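Local coordinates for erythromycin dehydratase (Saccharopolyspora erythraea, PDB 3EL6), which probably catalyses the dehydration of a beta-hydroxyacyl intermediate during assembly of the erythromycin polyketide by a modular polyketide synthase, at residues G72-V77 and P106-G111; D132-E137 and W147-T152. All coordinates share one frame; numbering follows the deposited sequence.

Contact 1. Residues G72-V77 and P106-G111; sequences GGRTLV and PLVLAG
V77 meets L109 through a single branch: with CG1 anti to the backbone N (chi1 175°), CG2 is left beside that N and lies 3.6 Å from L109 CG. The same valine points its CB toward segment 106-111 and packs flank to flank on L107, CB to CB at 3.8 Å. At L76, CG is anti to the carbonyl carbon (chi1 -63°), which, with chi2 near 180°, brings both methyls to the other segment. CD1 runs alongside the ring of P106, while CD2 slants across V108 and lies 3.6 Å from its CG2. V108 aims its CB away from segment 72-77, but CG2, beside the backbone N, stays within touch. The bent chain of R74 folds over this pair. Its NH2 comes obliquely to within 3.4 Å of V108 CG2, and L76 CD2 sits over the centre of one guanidinium face.

Between the backbones, a single beta bridge joins L76 and V108. It is flanked by two nearly straight bonds, from L109 N to T75 O (2.8 Å) and from V77 N to L107 O (2.9 Å). A water extends the pairing, donating to V77 O and accepting from L107 N, so these two backbone groups are linked without touching.

Segment 72-77 belongs to the HxxxGxxxxP signature of dehydratases that starts at H69, whose ND1 is hydrogen-bonded to L76 O. It leads into helix 79-93. The opposing loop lies between strands 97-103 and 114-123, and L107 and L109 both pack on A114 of the latter strand.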
# COMPACT_ATOMS: atom_id res chain seq x y z
N GLY A 72 24.01 -15.77 20.46
CA GLY A 72 23.56 -16.25 21.76
C GLY A 72 22.53 -17.36 21.65
O GLY A 72 21.56 -17.37 22.39
N GLY A 73 22.73 -18.30 20.73
CA GLY A 73 21.79 -19.41 20.57
C GLY A 73 20.51 -19.17 19.76
O GLY A 73 19.75 -20.13 19.50
N ARG A 74 20.26 -17.92 19.36
CA ARG A 74 19.07 -17.62 18.60
C ARG A 74 19.43 -17.43 17.13
O ARG A 74 20.46 -16.82 16.81
CB ARG A 74 18.40 -16.34 19.11
CG ARG A 74 18.02 -16.40 20.61
CD ARG A 74 18.20 -15.01 21.24
NE ARG A 74 17.03 -14.19 20.97
CZ ARG A 74 17.03 -12.86 20.87
NH1 ARG A 74 18.16 -12.16 20.99
NH2 ARG A 74 15.88 -12.22 20.63
N THR A 75 18.58 -17.94 16.25
CA THR A 75 18.76 -17.66 14.85
C THR A 75 18.21 -16.27 14.57
O THR A 75 16.98 -16.06 14.57
CB THR A 75 18.03 -18.67 13.97
OG1 THR A 75 18.58 -19.97 14.20
CG2 THR A 75 18.22 -18.33 12.51
N LEU A 76 19.12 -15.33 14.33
CA LEU A 76 18.75 -13.93 14.16
C LEU A 76 18.96 -13.56 12.71
O LEU A 76 20.03 -13.81 12.14
CB LEU A 76 19.62 -13.03 15.03
CG LEU A 76 19.47 -13.25 16.52
CD1 LEU A 76 20.12 -12.08 17.19
CD2 LEU A 76 17.98 -13.34 16.90
N VAL A 77 17.94 -12.96 12.10
CA VAL A 77 18.12 -12.41 10.77
C VAL A 77 19.13 -11.22 10.89
O VAL A 77 18.97 -10.30 11.73
CB VAL A 77 16.76 -11.90 10.21
CG1 VAL A 77 16.96 -11.21 8.85
CG2 VAL A 77 15.81 -13.09 10.04
N PRO A 106 16.13 -7.37 16.48
CA PRO A 106 16.42 -8.29 15.39
C PRO A 106 15.26 -9.23 15.22
O PRO A 106 14.47 -9.43 16.13
CB PRO A 106 17.68 -9.03 15.87
CG PRO A 106 17.73 -8.75 17.32
CD PRO A 106 17.18 -7.36 17.48
N LEU A 107 15.09 -9.73 14.01
CA LEU A 107 14.02 -10.63 13.71
C LEU A 107 14.56 -11.99 14.16
O LEU A 107 15.66 -12.39 13.77
CB LEU A 107 13.82 -10.61 12.21
CG LEU A 107 12.45 -10.71 11.55
CD1 LEU A 107 12.54 -10.62 10.02
CD2 LEU A 107 11.71 -11.96 12.00
N VAL A 108 13.80 -12.69 14.99
CA VAL A 108 14.17 -14.03 15.40
C VAL A 108 13.48 -15.04 14.53
O VAL A 108 12.24 -15.09 14.48
CB VAL A 108 13.80 -14.31 16.87
CG1 VAL A 108 14.21 -15.70 17.23
CG2 VAL A 108 14.51 -13.33 17.78
N LEU A 109 14.26 -15.86 13.82
CA LEU A 109 13.67 -16.78 12.86
C LEU A 109 13.24 -18.06 13.54
O LEU A 109 14.05 -18.81 14.12
CB LEU A 109 14.57 -17.09 11.66
CG LEU A 109 14.28 -16.34 10.37
CD1 LEU A 109 14.97 -17.06 9.20
CD2 LEU A 109 12.78 -16.20 10.10
N ALA A 110 11.93 -18.26 13.42
CA ALA A 110 11.16 -19.32 14.02
C ALA A 110 10.82 -20.25 12.87
O ALA A 110 10.21 -19.81 11.87
CB ALA A 110 9.86 -18.74 14.59
N GLY A 111 11.20 -21.52 13.03
CA GLY A 111 11.10 -22.51 11.96
C GLY A 111 10.09 -22.19 10.88
O GLY A 111 10.31 -22.51 9.72
O HOH W 1 16.73 -8.78 12.06

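Contact 2. Residues D132-E137 and W147-T152; sequences DVHAAE and WSQHAT
The imidazole of H134 and the side-chain amide of Q149 stand almost perpendicular, their planes 85° apart. Q149 CG, anti to the backbone N, lies over one face of the ring in a CH-pi contact, 4.3 Å from the centroid and displaced toward the rim. The amide itself comes no nearer than van der Waals distance. W147 makes the second aromatic contact. The methyl of A136 sits off-centre over one face of its six-membered ring, with CB 4.2 Å from the centroid, and A135 CA lies in plane at the ring's edge. D132 and T152 run side by side in the same direction. T152 OG1, anti to its main-chain N (chi1 -172°), donates to D132 OD1 over 2.7 Å, nearly in line with the C-O bond. H150 turns its CD2 to the methyl of A135 at 3.5 Å, while its ND1 is hydrogen-bonded to R105 O.

D132, H134, Q149 and T152 share one face of the sheet; V133, A135, S148 and A151 share the other. This pairing is interrupted at V133, whose carbonyl O accepts two N-H groups, from H150 at 2.8 Å and, with a more bent approach, from A151 at 3.2 Å. V133 N closes the return bond to A151 O.

H134 packs on G48 and W147 on P47 of the second subunit. H150 and A151, consecutive on one strand, both face V133 on the other, a classic beta bulge that shifts the register by one residue, here set in the hairpin of strands 129-137 and 148-156 within a double hotdog fold.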
# COMPACT_ATOMS: atom_id res chain seq x y z
N ASP A 132 9.32 2.24 6.60
CA ASP A 132 9.12 1.42 7.80
C ASP A 132 9.25 -0.02 7.43
O ASP A 132 8.81 -0.45 6.35
CB ASP A 132 7.73 1.67 8.41
CG ASP A 132 7.61 3.05 9.03
OD1 ASP A 132 8.52 3.48 9.80
OD2 ASP A 132 6.63 3.76 8.70
N VAL A 133 9.83 -0.82 8.33
CA VAL A 133 9.91 -2.22 8.00
C VAL A 133 9.28 -3.05 9.11
O VAL A 133 9.68 -2.92 10.26
CB VAL A 133 11.41 -2.68 7.81
CG1 VAL A 133 11.43 -4.14 7.31
CG2 VAL A 133 12.11 -1.70 6.82
N HIS A 134 8.35 -3.91 8.74
CA HIS A 134 7.64 -4.77 9.70
C HIS A 134 7.86 -6.22 9.34
O HIS A 134 8.08 -6.59 8.17
CB HIS A 134 6.11 -4.47 9.73
CG HIS A 134 5.76 -3.15 10.38
ND1 HIS A 134 5.92 -1.94 9.74
CD2 HIS A 134 5.22 -2.85 11.59
CE1 HIS A 134 5.55 -0.96 10.54
NE2 HIS A 134 5.13 -1.49 11.68
N ALA A 135 7.71 -7.08 10.34
CA ALA A 135 7.75 -8.50 10.09
C ALA A 135 6.70 -9.22 10.93
O ALA A 135 6.28 -8.68 11.97
CB ALA A 135 9.14 -9.03 10.51
N ALA A 136 6.35 -10.45 10.54
CA ALA A 136 5.39 -11.23 11.35
C ALA A 136 5.71 -12.70 11.20
O ALA A 136 6.28 -13.09 10.19
CB ALA A 136 4.02 -11.00 10.83
N GLU A 137 5.33 -13.52 12.18
CA GLU A 137 5.38 -14.97 11.95
C GLU A 137 4.53 -15.32 10.75
O GLU A 137 3.42 -14.76 10.54
CB GLU A 137 4.84 -15.72 13.18
CG GLU A 137 5.45 -15.26 14.47
CD GLU A 137 5.40 -16.33 15.55
OE1 GLU A 137 4.63 -17.31 15.39
OE2 GLU A 137 6.15 -16.20 16.56
N TRP A 147 1.97 -8.27 12.77
CA TRP A 147 3.09 -7.39 12.46
C TRP A 147 3.72 -6.76 13.67
O TRP A 147 3.01 -6.34 14.58
CB TRP A 147 2.62 -6.28 11.52
CG TRP A 147 2.04 -6.80 10.21
CD1 TRP A 147 0.74 -6.71 9.76
CD2 TRP A 147 2.79 -7.39 9.16
NE1 TRP A 147 0.64 -7.25 8.47
CE2 TRP A 147 1.89 -7.70 8.10
CE3 TRP A 147 4.15 -7.71 9.02
CZ2 TRP A 147 2.31 -8.31 6.91
CZ3 TRP A 147 4.56 -8.34 7.87
CH2 TRP A 147 3.66 -8.61 6.81
N SER A 148 5.05 -6.70 13.67
CA SER A 148 5.81 -5.95 14.64
C SER A 148 6.81 -5.10 13.86
O SER A 148 7.32 -5.56 12.85
CB SER A 148 6.63 -6.89 15.53
OG SER A 148 7.04 -6.15 16.68
N GLN A 149 7.13 -3.92 14.35
CA GLN A 149 8.06 -3.04 13.64
C GLN A 149 9.51 -3.42 13.94
O GLN A 149 9.85 -3.58 15.12
CB GLN A 149 7.87 -1.59 14.04
CG GLN A 149 8.76 -0.69 13.20
CD GLN A 149 8.48 0.74 13.41
OE1 GLN A 149 9.36 1.51 13.81
NE2 GLN A 149 7.26 1.14 13.12
N HIS A 150 10.34 -3.61 12.91
CA HIS A 150 11.75 -3.97 13.17
C HIS A 150 12.75 -2.89 12.76
O HIS A 150 13.87 -2.85 13.31
CB HIS A 150 12.12 -5.29 12.50
CG HIS A 150 11.56 -6.47 13.23
ND1 HIS A 150 12.23 -7.09 14.26
CD2 HIS A 150 10.36 -7.09 13.12
CE1 HIS A 150 11.46 -8.05 14.76
NE2 HIS A 150 10.32 -8.07 14.09
N ALA A 151 12.35 -2.01 11.84
CA ALA A 151 13.28 -0.93 11.43
C ALA A 151 12.48 0.26 10.91
O ALA A 151 11.37 0.09 10.44
CB ALA A 151 14.20 -1.41 10.34
N THR A 152 13.13 1.42 10.90
CA THR A 152 12.55 2.59 10.28
C THR A 152 13.68 3.50 9.82
O THR A 152 14.77 3.51 10.43
CB THR A 152 11.64 3.37 11.27
OG1 THR A 152 10.95 4.41 10.54
CG2 THR A 152 12.46 4.01 12.37

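Overall arrangement
Contact 2 joins two neighbouring antiparallel strands, 129-137 and 148-156, and has just over half of its touching residues buried and none fully exposed. Contact 1 links a short strand to a loop and leaves R74, P106 and V108 exposed. Their chemistry follows suit: contact 1 relies on aliphatic branches around one bridge and a water, whereas contact 2 combines several backbone bonds with CH-pi contacts and a hydroxyl-carboxylate bond. Only contact 2 reaches the second subunit. The two sites, centres about 14 Å apart, meet where the loop carrying P106 and L107 passes the hairpin: L107 CD1 packs on A135 CB at 3.8 Å, and H150 CE1 lies against P106 and L107.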